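Local structure of SAP-like pentraxin (Limulus polyphemus, 3FLP) at residues Phe19-Phe24 with Thr139-Gln144; Thr27-Arg32 with Gln133-Thr139; Asn46-Ile50 with Gln156-Ser160; Ala54-Asn60 with Glu145-Ile149. The protein binds two calcium ions per subunit and is an invertebrate lectin of the pentraxin family, probably recognising sugar or related ligands through its calcium site. All coordinates share one frame; numbering follows the deposited sequence.

Contact 1 (Phe19-Phe24 with Thr139-Gln144)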
loop_
_atom_site.group_PDB
_atom_site.type_symbol
_atom_site.label_atom_id
_atom_site.label_comp_id
_atom_site.label_asym_id
_atom_site.label_seq_id
_atom_site.Cartn_x
_atom_site.Cartn_y
_atom_site.Cartn_z
ATOM N N PHE A 19 -46.453 -10.438 30.331
ATOM C CA PHE A 19 -46.425 -10.370 28.870
ATOM C C PHE A 19 -45.097 -9.785 28.368
ATOM O O PHE A 19 -44.988 -8.582 28.122
ATOM C CB PHE A 19 -47.584 -9.504 28.343
ATOM C CG PHE A 19 -48.949 -9.952 28.802
ATOM C CD1 PHE A 19 -49.461 -9.532 30.029
ATOM C CD2 PHE A 19 -49.726 -10.788 28.003
ATOM C CE1 PHE A 19 -50.733 -9.941 30.452
ATOM C CE2 PHE A 19 -50.994 -11.203 28.414
ATOM C CZ PHE A 19 -51.499 -10.781 29.640
ATOM N N PRO A 20 -44.066 -10.626 28.215
ATOM C CA PRO A 20 -42.791 -10.082 27.733
ATOM C C PRO A 20 -42.973 -9.360 26.395
ATOM O O PRO A 20 -43.605 -9.886 25.479
ATOM C CB PRO A 20 -41.893 -11.321 27.638
ATOM C CG PRO A 20 -42.876 -12.453 27.460
ATOM C CD PRO A 20 -43.988 -12.084 28.398
ATOM N N HIS A 21 -42.434 -8.149 26.292
ATOM C CA HIS A 21 -42.572 -7.382 25.059
ATOM C C HIS A 21 -41.633 -6.189 24.994
ATOM O O HIS A 21 -40.975 -5.830 25.965
ATOM C CB HIS A 21 -44.003 -6.844 24.917
ATOM C CG HIS A 21 -44.322 -5.721 25.859
ATOM N ND1 HIS A 21 -44.547 -5.916 27.207
ATOM C CD2 HIS A 21 -44.438 -4.386 25.651
ATOM C CE1 HIS A 21 -44.792 -4.753 27.786
ATOM N NE2 HIS A 21 -44.733 -3.809 26.863
ATOM N N LEU A 22 -41.603 -5.573 23.821
ATOM C CA LEU A 22 -40.814 -4.378 23.580
ATOM C C LEU A 22 -41.811 -3.354 23.048
ATOM O O LEU A 22 -42.773 -3.719 22.371
ATOM C CB LEU A 22 -39.754 -4.614 22.499
ATOM C CG LEU A 22 -38.786 -5.792 22.590
ATOM C CD1 LEU A 22 -37.743 -5.662 21.470
ATOM C CD2 LEU A 22 -38.107 -5.803 23.940
ATOM N N ARG A 23 -41.592 -2.084 23.363
ATOM C CA ARG A 23 -42.451 -1.021 22.860
ATOM C C ARG A 23 -41.518 0.106 22.448
ATOM O O ARG A 23 -40.765 0.632 23.273
ATOM C CB ARG A 23 -43.425 -0.515 23.930
ATOM C CG ARG A 23 -44.436 0.505 23.377
ATOM C CD ARG A 23 -45.365 1.065 24.458
ATOM N NE ARG A 23 -44.684 2.044 25.302
ATOM C CZ ARG A 23 -44.475 1.900 26.606
ATOM N NH1 ARG A 23 -44.894 0.813 27.236
ATOM N NH2 ARG A 23 -43.837 2.843 27.282
ATOM N N PHE A 24 -41.548 0.472 21.174
ATOM C CA PHE A 24 -40.678 1.542 20.718
ATOM C C PHE A 24 -41.138 2.887 21.249
ATOM O O PHE A 24 -42.330 3.199 21.243
ATOM C CB PHE A 24 -40.581 1.536 19.198
ATOM C CG PHE A 24 -39.734 0.419 18.670
ATOM C CD1 PHE A 24 -40.241 -0.872 18.579
ATOM C CD2 PHE A 24 -38.402 0.642 18.333
ATOM C CE1 PHE A 24 -39.433 -1.935 18.158
ATOM C CE2 PHE A 24 -37.578 -0.417 17.911
ATOM C CZ PHE A 24 -38.100 -1.708 17.826
ATOM N N THR A 139 -47.933 3.281 17.314
ATOM C CA THR A 139 -47.080 2.749 18.371
ATOM C C THR A 139 -46.739 1.305 18.027
ATOM O O THR A 139 -47.633 0.501 17.752
ATOM C CB THR A 139 -47.804 2.762 19.751
ATOM O OG1 THR A 139 -48.031 4.115 20.164
ATOM C CG2 THR A 139 -46.971 2.066 20.810
ATOM N N VAL A 140 -45.451 0.971 18.050
ATOM C CA VAL A 140 -45.014 -0.386 17.730
ATOM C C VAL A 140 -44.660 -1.228 18.956
ATOM O O VAL A 140 -43.865 -0.813 19.808
ATOM C CB VAL A 140 -43.771 -0.387 16.798
ATOM C CG1 VAL A 140 -43.281 -1.819 16.577
ATOM C CG2 VAL A 140 -44.111 0.258 15.463
ATOM N N VAL A 141 -45.259 -2.412 19.034
ATOM C CA VAL A 141 -44.985 -3.354 20.115
ATOM C C VAL A 141 -44.504 -4.648 19.470
ATOM O O VAL A 141 -45.037 -5.065 18.438
ATOM C CB VAL A 141 -46.245 -3.673 20.958
ATOM C CG1 VAL A 141 -46.033 -4.958 21.733
ATOM C CG2 VAL A 141 -46.527 -2.538 21.936
ATOM N N ILE A 142 -43.494 -5.275 20.068
ATOM C CA ILE A 142 -42.958 -6.527 19.549
ATOM C C ILE A 142 -43.238 -7.673 20.521
ATOM O O ILE A 142 -43.010 -7.544 21.724
ATOM C CB ILE A 142 -41.424 -6.446 19.340
ATOM C CG1 ILE A 142 -41.069 -5.272 18.420
ATOM C CG2 ILE A 142 -40.908 -7.750 18.741
ATOM C CD1 ILE A 142 -41.601 -5.391 17.016
ATOM N N GLY A 143 -43.741 -8.787 19.996
ATOM C CA GLY A 143 -43.994 -9.945 20.838
ATOM C C GLY A 143 -45.396 -10.099 21.395
ATOM O O GLY A 143 -45.739 -11.163 21.919
ATOM N N GLN A 144 -46.200 -9.043 21.303
ATOM C CA GLN A 144 -47.574 -9.085 21.790
ATOM C C GLN A 144 -48.469 -8.359 20.784
ATOM O O GLN A 144 -47.989 -7.560 19.983
ATOM C CB GLN A 144 -47.700 -8.398 23.164
ATOM C CG GLN A 144 -46.858 -8.974 24.309
ATOM C CD GLN A 144 -47.254 -10.398 24.710
ATOM O OE1 GLN A 144 -48.389 -10.828 24.507
ATOM N NE2 GLN A 144 -46.320 -11.122 25.299
HETATM O O HOH W 1 -43.580 3.146 18.872
#

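Contact 2 (Thr27-Arg32 with Gln133-Thr139)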
loop_
_atom_site.group_PDB
_atom_site.type_symbol
_atom_site.label_atom_id
_atom_site.label_comp_id
_atom_site.label_asym_id
_atom_site.label_seq_id
_atom_site.Cartn_x
_atom_site.Cartn_y
_atom_site.Cartn_z
ATOM N N THR A 27 -43.209 7.034 18.010
ATOM C CA THR A 27 -44.282 6.548 17.149
ATOM C C THR A 27 -43.841 6.703 15.696
ATOM O O THR A 27 -42.975 7.522 15.379
ATOM C CB THR A 27 -45.601 7.331 17.373
ATOM O OG1 THR A 27 -45.410 8.711 17.038
ATOM C CG2 THR A 27 -46.043 7.218 18.821
ATOM N N LEU A 28 -44.438 5.912 14.815
ATOM C CA LEU A 28 -44.078 5.955 13.408
ATOM C C LEU A 28 -44.736 7.119 12.678
ATOM O O LEU A 28 -45.716 7.695 13.154
ATOM C CB LEU A 28 -44.485 4.642 12.727
ATOM C CG LEU A 28 -43.938 3.343 13.320
ATOM C CD1 LEU A 28 -44.354 2.165 12.449
ATOM C CD2 LEU A 28 -42.433 3.421 13.407
ATOM N N PRO A 29 -44.176 7.504 11.523
ATOM C CA PRO A 29 -44.755 8.604 10.749
ATOM C C PRO A 29 -45.848 7.955 9.907
ATOM O O PRO A 29 -46.017 6.734 9.954
ATOM C CB PRO A 29 -43.587 9.065 9.888
ATOM C CG PRO A 29 -42.890 7.760 9.579
ATOM C CD PRO A 29 -42.894 7.062 10.939
ATOM N N ALA A 30 -46.598 8.751 9.155
ATOM C CA ALA A 30 -47.628 8.193 8.288
ATOM C C ALA A 30 -46.873 7.448 7.187
ATOM O O ALA A 30 -45.838 7.929 6.716
ATOM C CB ALA A 30 -48.468 9.314 7.677
ATOM N N VAL A 31 -47.362 6.278 6.784
ATOM C CA VAL A 31 -46.696 5.521 5.721
ATOM C C VAL A 31 -47.718 4.919 4.771
ATOM O O VAL A 31 -48.837 4.596 5.178
ATOM C CB VAL A 31 -45.840 4.335 6.276
ATOM C CG1 VAL A 31 -44.766 4.844 7.242
ATOM C CG2 VAL A 31 -46.745 3.314 6.963
ATOM N N ARG A 32 -47.344 4.777 3.504
ATOM C CA ARG A 32 -48.247 4.145 2.562
ATOM C C ARG A 32 -47.680 2.792 2.147
ATOM O O ARG A 32 -48.325 2.024 1.440
ATOM C CB ARG A 32 -48.538 5.040 1.350
ATOM C CG ARG A 32 -47.383 5.789 0.745
ATOM C CD ARG A 32 -47.863 6.459 -0.547
ATOM N NE ARG A 32 -48.871 7.501 -0.329
ATOM C CZ ARG A 32 -49.736 7.910 -1.260
ATOM N NH1 ARG A 32 -49.731 7.359 -2.466
ATOM N NH2 ARG A 32 -50.590 8.887 -1.001
ATOM N N GLN A 133 -53.594 4.067 3.963
ATOM C CA GLN A 133 -52.413 4.771 4.433
ATOM C C GLN A 133 -52.459 4.715 5.950
ATOM O O GLN A 133 -53.421 5.174 6.562
ATOM C CB GLN A 133 -52.429 6.235 4.000
ATOM C CG GLN A 133 -52.165 6.460 2.525
ATOM C CD GLN A 133 -52.087 7.934 2.180
ATOM O OE1 GLN A 133 -51.377 8.701 2.844
ATOM N NE2 GLN A 133 -52.813 8.343 1.140
ATOM N N ILE A 134 -51.433 4.141 6.558
ATOM C CA ILE A 134 -51.390 4.056 8.009
ATOM C C ILE A 134 -51.213 5.472 8.551
ATOM O O ILE A 134 -50.230 6.146 8.246
ATOM C CB ILE A 134 -50.225 3.148 8.473
ATOM C CG1 ILE A 134 -50.439 1.734 7.922
ATOM C CG2 ILE A 134 -50.144 3.128 9.993
ATOM C CD1 ILE A 134 -49.288 0.796 8.165
ATOM N N SER A 135 -52.179 5.925 9.341
ATOM C CA SER A 135 -52.120 7.266 9.898
ATOM C C SER A 135 -50.914 7.445 10.817
ATOM O O SER A 135 -50.435 6.491 11.431
ATOM C CB SER A 135 -53.423 7.581 10.640
ATOM O OG SER A 135 -53.924 6.426 11.282
ATOM N N ALA A 136 -50.427 8.678 10.885
ATOM C CA ALA A 136 -49.269 9.033 11.692
ATOM C C ALA A 136 -49.474 8.767 13.174
ATOM O O ALA A 136 -50.597 8.838 13.678
ATOM C CB ALA A 136 -48.935 10.507 11.483
ATOM N N GLY A 137 -48.384 8.463 13.870
ATOM C CA GLY A 137 -48.468 8.232 15.302
ATOM C C GLY A 137 -48.645 6.799 15.758
ATOM O O GLY A 137 -49.056 6.561 16.888
ATOM N N GLY A 138 -48.333 5.841 14.891
ATOM C CA GLY A 138 -48.484 4.445 15.262
ATOM C C GLY A 138 -47.460 3.976 16.281
ATOM O O GLY A 138 -46.266 4.240 16.139
ATOM N N THR A 139 -47.933 3.281 17.314
ATOM C CA THR A 139 -47.080 2.749 18.371
ATOM C C THR A 139 -46.739 1.305 18.027
ATOM O O THR A 139 -47.633 0.501 17.752
ATOM C CB THR A 139 -47.804 2.762 19.751
ATOM O OG1 THR A 139 -48.031 4.115 20.164
ATOM C CG2 THR A 139 -46.971 2.066 20.810
HETATM O O HOH W 2 -47.865 5.460 11.728
#

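Contact 3 (Asn46-Ile50 with Gln156-Ser160). With CA (calcium ion), chain P.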
loop_
_atom_site.group_PDB
_atom_site.type_symbol
_atom_site.label_atom_id
_atom_site.label_comp_id
_atom_site.label_asym_id
_atom_site.label_seq_id
_atom_site.Cartn_x
_atom_site.Cartn_y
_atom_site.Cartn_z
ATOM N N ASN A 46 -47.976 -22.732 17.197
ATOM C CA ASN A 46 -49.207 -21.959 17.133
ATOM C C ASN A 46 -48.984 -20.488 16.819
ATOM O O ASN A 46 -47.916 -19.929 17.070
ATOM C CB ASN A 46 -50.042 -22.117 18.415
ATOM C CG ASN A 46 -49.246 -21.869 19.673
ATOM O OD1 ASN A 46 -48.327 -22.621 20.003
ATOM N ND2 ASN A 46 -49.599 -20.812 20.394
ATOM N N THR A 47 -50.014 -19.879 16.245
ATOM C CA THR A 47 -49.983 -18.484 15.837
ATOM C C THR A 47 -49.498 -17.516 16.908
ATOM O O THR A 47 -49.891 -17.598 18.069
ATOM C CB THR A 47 -51.376 -18.039 15.385
ATOM O OG1 THR A 47 -51.872 -18.976 14.423
ATOM C CG2 THR A 47 -51.318 -16.649 14.758
ATOM N N GLY A 48 -48.637 -16.598 16.492
ATOM C CA GLY A 48 -48.119 -15.589 17.392
ATOM C C GLY A 48 -47.911 -14.317 16.593
ATOM O O GLY A 48 -47.557 -14.384 15.417
ATOM N N TYR A 49 -48.147 -13.163 17.207
ATOM C CA TYR A 49 -47.959 -11.890 16.512
ATOM C C TYR A 49 -46.615 -11.297 16.893
ATOM O O TYR A 49 -46.306 -11.135 18.075
ATOM C CB TYR A 49 -49.097 -10.921 16.850
ATOM C CG TYR A 49 -50.405 -11.397 16.284
ATOM C CD1 TYR A 49 -51.114 -12.428 16.895
ATOM C CD2 TYR A 49 -50.883 -10.890 15.074
ATOM C CE1 TYR A 49 -52.266 -12.953 16.313
ATOM C CE2 TYR A 49 -52.031 -11.406 14.480
ATOM C CZ TYR A 49 -52.716 -12.438 15.105
ATOM O OH TYR A 49 -53.837 -12.962 14.513
ATOM N N ILE A 50 -45.819 -10.975 15.879
ATOM C CA ILE A 50 -44.479 -10.441 16.086
ATOM C C ILE A 50 -44.411 -8.920 16.131
ATOM O O ILE A 50 -43.983 -8.338 17.126
ATOM C CB ILE A 50 -43.531 -10.959 14.977
ATOM C CG1 ILE A 50 -43.526 -12.490 14.999
ATOM C CG2 ILE A 50 -42.121 -10.422 15.184
ATOM C CD1 ILE A 50 -42.790 -13.119 13.842
ATOM N N GLN A 156 -52.891 -15.811 24.143
ATOM C CA GLN A 156 -53.037 -16.663 22.969
ATOM C C GLN A 156 -52.564 -16.014 21.667
ATOM O O GLN A 156 -52.497 -16.673 20.634
ATOM C CB GLN A 156 -54.482 -17.142 22.831
ATOM C CG GLN A 156 -54.863 -18.204 23.863
ATOM C CD GLN A 156 -56.238 -18.808 23.611
ATOM O OE1 GLN A 156 -57.260 -18.109 23.652
ATOM N NE2 GLN A 156 -56.272 -20.115 23.347
ATOM N N GLU A 157 -52.223 -14.730 21.712
ATOM C CA GLU A 157 -51.744 -14.041 20.517
ATOM C C GLU A 157 -50.281 -13.609 20.652
ATOM O O GLU A 157 -49.730 -12.955 19.761
ATOM C CB GLU A 157 -52.631 -12.833 20.216
ATOM C CG GLU A 157 -54.087 -13.212 19.948
ATOM C CD GLU A 157 -54.991 -12.004 19.749
ATOM O OE1 GLU A 157 -54.914 -11.067 20.564
ATOM O OE2 GLU A 157 -55.787 -11.992 18.786
ATOM N N SER A 158 -49.647 -13.988 21.759
ATOM C CA SER A 158 -48.252 -13.629 21.987
ATOM C C SER A 158 -47.312 -14.494 21.153
ATOM O O SER A 158 -47.690 -15.567 20.674
ATOM C CB SER A 158 -47.895 -13.780 23.468
ATOM O OG SER A 158 -47.810 -15.145 23.829
ATOM N N TRP A 159 -46.086 -14.020 20.976
ATOM C CA TRP A 159 -45.092 -14.765 20.218
ATOM C C TRP A 159 -43.873 -14.975 21.102
ATOM O O TRP A 159 -43.299 -14.014 21.609
ATOM C CB TRP A 159 -44.670 -13.998 18.967
ATOM C CG TRP A 159 -43.763 -14.793 18.076
ATOM C CD1 TRP A 159 -44.137 -15.701 17.125
ATOM C CD2 TRP A 159 -42.330 -14.774 18.067
ATOM N NE1 TRP A 159 -43.031 -16.247 16.526
ATOM C CE2 TRP A 159 -41.906 -15.698 17.083
ATOM C CE3 TRP A 159 -41.361 -14.066 18.795
ATOM C CZ2 TRP A 159 -40.552 -15.933 16.804
ATOM C CZ3 TRP A 159 -40.010 -14.299 18.516
ATOM C CH2 TRP A 159 -39.623 -15.227 17.526
ATOM N N SER A 160 -43.486 -16.230 21.287
ATOM C CA SER A 160 -42.324 -16.548 22.102
ATOM C C SER A 160 -41.199 -17.062 21.214
ATOM O O SER A 160 -41.440 -17.775 20.241
ATOM C CB SER A 160 -42.685 -17.595 23.158
ATOM O OG SER A 160 -43.595 -17.050 24.101
HETATM CA CA CA P . -55.839 -8.914 20.928
HETATM O O HOH W 3 -49.435 -17.460 21.044
HETATM O O HOH W 4 -57.143 -9.814 19.175
HETATM O O HOH W 5 -54.148 -8.567 22.546
#

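Contact 4 (Ala54-Asn60 with Glu145-Ile149). With CA (calcium ion), chain O; CA (calcium ion), chain P.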
loop_
_atom_site.group_PDB
_atom_site.type_symbol
_atom_site.label_atom_id
_atom_site.label_comp_id
_atom_site.label_asym_id
_atom_site.label_seq_id
_atom_site.Cartn_x
_atom_site.Cartn_y
_atom_site.Cartn_z
ATOM N N ALA A 54 -50.242 0.106 16.367
ATOM C CA ALA A 54 -51.563 0.609 16.699
ATOM C C ALA A 54 -51.644 2.123 16.863
ATOM O O ALA A 54 -50.710 2.752 17.356
ATOM C CB ALA A 54 -52.046 -0.059 17.977
ATOM N N THR A 55 -52.772 2.693 16.437
ATOM C CA THR A 55 -53.034 4.123 16.583
ATOM C C THR A 55 -54.240 4.249 17.516
ATOM O O THR A 55 -54.905 3.256 17.811
ATOM C CB THR A 55 -53.362 4.807 15.232
ATOM O OG1 THR A 55 -54.427 4.107 14.573
ATOM C CG2 THR A 55 -52.130 4.838 14.342
ATOM N N SER A 56 -54.526 5.460 17.982
ATOM C CA SER A 56 -55.648 5.667 18.905
ATOM C C SER A 56 -56.989 5.125 18.398
ATOM O O SER A 56 -57.761 4.544 19.162
ATOM C CB SER A 56 -55.795 7.156 19.237
ATOM O OG SER A 56 -56.005 7.916 18.058
ATOM N N ASN A 57 -57.246 5.298 17.108
ATOM C CA ASN A 57 -58.492 4.859 16.485
ATOM C C ASN A 57 -58.446 3.459 15.868
ATOM O O ASN A 57 -59.477 2.938 15.435
ATOM C CB ASN A 57 -58.852 5.836 15.370
ATOM C CG ASN A 57 -57.757 5.914 14.303
ATOM O OD1 ASN A 57 -56.610 6.276 14.598
ATOM N ND2 ASN A 57 -58.102 5.562 13.063
ATOM N N GLN A 58 -57.263 2.857 15.806
ATOM C CA GLN A 58 -57.123 1.544 15.180
ATOM C C GLN A 58 -55.985 0.738 15.792
ATOM O O GLN A 58 -54.820 0.936 15.448
ATOM C CB GLN A 58 -56.879 1.725 13.674
ATOM C CG GLN A 58 -56.662 0.437 12.880
ATOM C CD GLN A 58 -57.765 -0.579 13.101
ATOM O OE1 GLN A 58 -57.703 -1.381 14.028
ATOM N NE2 GLN A 58 -58.791 -0.536 12.255
ATOM N N ASP A 59 -56.325 -0.178 16.691
ATOM C CA ASP A 59 -55.311 -0.993 17.345
ATOM C C ASP A 59 -54.664 -2.009 16.402
ATOM O O ASP A 59 -53.609 -2.566 16.713
ATOM C CB ASP A 59 -55.903 -1.712 18.573
ATOM C CG ASP A 59 -57.030 -2.685 18.220
ATOM O OD1 ASP A 59 -57.991 -2.282 17.524
ATOM O OD2 ASP A 59 -56.960 -3.856 18.662
ATOM N N ASN A 60 -55.289 -2.227 15.247
ATOM C CA ASN A 60 -54.786 -3.188 14.271
ATOM C C ASN A 60 -54.372 -2.551 12.939
ATOM O O ASN A 60 -54.811 -2.979 11.874
ATOM C CB ASN A 60 -55.853 -4.268 14.036
ATOM C CG ASN A 60 -56.088 -5.146 15.268
ATOM O OD1 ASN A 60 -55.732 -4.773 16.392
ATOM N ND2 ASN A 60 -56.697 -6.315 15.061
ATOM N N GLU A 145 -49.769 -8.643 20.832
ATOM C CA GLU A 145 -50.746 -8.024 19.942
ATOM C C GLU A 145 -51.480 -6.948 20.752
ATOM O O GLU A 145 -52.070 -7.253 21.787
ATOM C CB GLU A 145 -51.728 -9.105 19.466
ATOM C CG GLU A 145 -52.422 -8.853 18.123
ATOM C CD GLU A 145 -53.531 -7.821 18.199
ATOM O OE1 GLU A 145 -54.446 -7.980 19.038
ATOM O OE2 GLU A 145 -53.492 -6.852 17.408
ATOM N N GLN A 146 -51.433 -5.698 20.300
ATOM C CA GLN A 146 -52.099 -4.598 21.014
ATOM C C GLN A 146 -53.600 -4.485 20.735
ATOM O O GLN A 146 -54.035 -4.583 19.586
ATOM C CB GLN A 146 -51.478 -3.247 20.637
ATOM C CG GLN A 146 -49.989 -3.092 20.881
ATOM C CD GLN A 146 -49.434 -1.824 20.237
ATOM O OE1 GLN A 146 -49.549 -0.728 20.788
ATOM N NE2 GLN A 146 -48.844 -1.971 19.049
ATOM N N ASP A 147 -54.381 -4.280 21.794
ATOM C CA ASP A 147 -55.822 -4.070 21.667
ATOM C C ASP A 147 -56.064 -2.642 22.141
ATOM O O ASP A 147 -57.181 -2.125 22.104
ATOM C CB ASP A 147 -56.617 -5.067 22.511
ATOM C CG ASP A 147 -56.694 -6.429 21.863
ATOM O OD1 ASP A 147 -56.595 -6.490 20.618
ATOM O OD2 ASP A 147 -56.865 -7.436 22.582
ATOM N N LYS A 148 -54.976 -2.021 22.582
ATOM C CA LYS A 148 -54.955 -0.637 23.039
ATOM C C LYS A 148 -53.496 -0.215 22.888
ATOM O O LYS A 148 -52.601 -1.068 22.846
ATOM C CB LYS A 148 -55.392 -0.512 24.500
ATOM C CG LYS A 148 -54.524 -1.291 25.462
ATOM C CD LYS A 148 -54.566 -0.723 26.881
ATOM C CE LYS A 148 -55.959 -0.755 27.475
ATOM N NZ LYS A 148 -55.917 -0.355 28.909
ATOM N N ILE A 149 -53.245 1.086 22.788
ATOM C CA ILE A 149 -51.871 1.560 22.637
ATOM C C ILE A 149 -50.957 1.029 23.746
ATOM O O ILE A 149 -51.138 1.346 24.919
ATOM C CB ILE A 149 -51.798 3.097 22.657
ATOM C CG1 ILE A 149 -52.645 3.673 21.520
ATOM C CG2 ILE A 149 -50.343 3.546 22.547
ATOM C CD1 ILE A 149 -52.298 3.110 20.152
HETATM CA CA CA O . -55.681 -5.880 18.456
HETATM CA CA CA P . -55.839 -8.914 20.928
HETATM O O HOH W 6 -52.015 -4.752 16.698
HETATM O O HOH W 7 -57.144 -7.593 17.796
HETATM O O HOH W 5 -54.148 -8.567 22.546
HETATM O O HOH W 4 -57.143 -9.814 19.175
#

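Contact 1 (Phe19-Phe24 with Thr139-Gln144)
Gln144 lays its side chain across the loop residues Phe19 and Pro20. Its OE1 meets the edge of the Phe19 ring near CD2, and the amide stands at a right angle to that ring. The chain bends at CG (chi2 -65°), which carries NE2 to Pro20 O, 3.0 Å away. This bond is nearly straight, 172° at the hydrogen, and the acceptor lies in the amide plane. NE2 also bonds Thr14 OG1, so both its hydrogens can be used. His21 packs its CB on Gln144 CG at 3.6 Å, while its ND1 holds Phe19 O at 2.9 Å, in the ring plane. Strands 21-24 and 139-142 are antiparallel neighbours in one sheet of the pentraxin beta sandwich. Leu22 and Ile142 form a hydrogen-bonded pair, with Ile142 N to Leu22 O at 2.9 Å. Arg23 and Val141 make the next, non-hydrogen-bonded pair. Phe24 N then bonds Val140 O. Phe24 lies beside Val140, CD1 to CG1 at 3.8 Å, and its ring edge meets Ile142 CG1, CE1 to CG1 at 3.7 Å. Leu22, Phe24 and Ile142 face the second sheet, where Ile142 and Phe24 touch Leu166. Water bridges Phe24 O and Val140 N.

Contact 2 (Thr27-Arg32 with Gln133-Thr139)
Thr27 packs its CB and CG2 against the backbone of Gly137, where two connecting loops of the pentraxin sandwich run antiparallel. One loop leads from strand 21-24 to strand 33-42, the other into strand 139-142. Backbone hydrogen bonds join them at two places. At one, Leu28 N bonds Gly138 O at 2.8 Å and Gly137 N bonds Leu28 O at 2.9 Å. At the other, Val31 and Ile134 form a single antiparallel bridge. There Ile134 N reaches Val31 O at 3.0 Å, and Val31 N bonds Ile134 O in return. The backbone angles of Gly137 (phi 94°, psi 19°) suit a residue without CB. A water also links the loops: it lies within hydrogen-bonding distance of Pro29 O and Ser135 O and accepts from Gly138 N.

Apolar contacts are small. Val31 and Ile134 lie side by side, with CG2 of Val31 3.8 Å from CD1 of Ile134. The CB atoms of Ala30 and Ala136 meet at 4.0 Å. Ile134 also touches Phe62 of strand 60-68.

Both ends of 27-32 reach other subunits. Thr27 O accepts a hydrogen bond from Gln26 of a second subunit, and Arg32 makes a cation-pi contact with Phe43 of a third. Within the chain, Arg32 and Gln133 run alongside each other, their guanidinium and amide planes 54° apart. Arg32 NH2 and Gln133 NE2 are 3.1 Å apart, two donors with no bond between them.

Contact 3 (Asn46-Ile50 with Gln156-Ser160)
The start of strand 48-55 is met here by the chain that leaves the calcium loop and leads into strand 161-169. Tyr49 N bonds Glu157 O at 3.0 Å, with the donor above the carbonyl plane. The same oxygen sits at the edge of the Tyr49 ring, 3.2 Å from CD1. The ring also crosses the aliphatic part of Glu157, CD1 to CB at 3.7 Å. Beyond CG, Glu157 is extended (chi2 176°), and this carries its carboxylate to the metal. OE1 binds calcium at 2.4 Å, while OE2 takes a hydrogen bond from a water on the same ion.

Trp159 points its CB toward the strand, and the indole runs alongside Ile50. Ile50 CG1 lies over one face, 3.8 Å from the centroid of the five-membered ring of Trp159, a CH-pi contact. Gly48 CA comes to the edge of the indole. Ser158 O lies 3.3 Å from Gly48 CA, so backbone and indole both pack closely on this glycine. Water joins Thr47 O and Ser158 O. Ile40 and Pro42 of strand 33-42 also pack on Trp159. Glu145, Asp147 and Glu154 bind the same ion, completing the second calcium position of the two-calcium site of pentraxins.

Contact 4 (Ala54-Asn60 with Glu145-Ile149)
Ile149 pushes CD1 against the backbone of Ala54 and Thr55, 3.2 Å from Ala54 O. It has one of the largest buried surfaces here, with Asp59 and Ala54. Its chi2 of -54° folds the end of the chain over the strand, where CD1 also meets Ala54 CB. That CB packs on the amide of Gln146 as well, 3.8 Å from OE1. The amide is fixed by OE1 to Gly150 N and by NE2 to Thr139 O and Ser52 OG.

Asp59 packs CB on Gln146 O and is tied to the other segment mainly through calcium. A chi1 of 62° turns its carboxylate to the first ion, where OD2 binds at 2.4 Å. No direct hydrogen bond joins the two segments; metal and water do. The ion also takes Asn60 OD1, both carboxylate oxygens of Glu145, Gln146 O, Asp147 OD1 and a water. Glu145 OE1 and Asp147 OD1 each bridge to the second ion, at 2.5 and 2.6 Å, and Asp147 OD2 binds it too. The calcium ions probably offset the repulsion of the gathered carboxylates. A further water donates to Asp59 O and Glu145 OE2. Asn60 ND2 bonds Gln79 OE1 and the calcium-bound water, and the Asn60 amide stands 81° from the Glu145 carboxylate.

The site sits at the turn between strands 48-55 and 60-68. Strand 139-142 neighbours strand 48-55 in the sheet, and the loop after it forms the other wall.

In the fold
From the N terminus, strand 21-24 meets strand 139-142 and closes a long loop at contact 1. Contact 2 lies within that loop: the connection 27-32 meets 133-139, and the two contacts share Thr139. Next, 46-50 reaches forward to 156-160 in contact 3, whose loop encloses contact 4, between 54-60 and 145-149. Contacts 3 and 4 each cross contacts 1 and 2 along the chain. In the sheet, strand 139-142 lies between 21-24 and 48-55. Contact 3 touches contact 1 near Gly143, just past this strand, and contact 4 touches it at Thr139 and Val141. Contacts 3 and 4 share a calcium ion. Contact 2 lies at the end of the sandwich, facing neighbouring subunits.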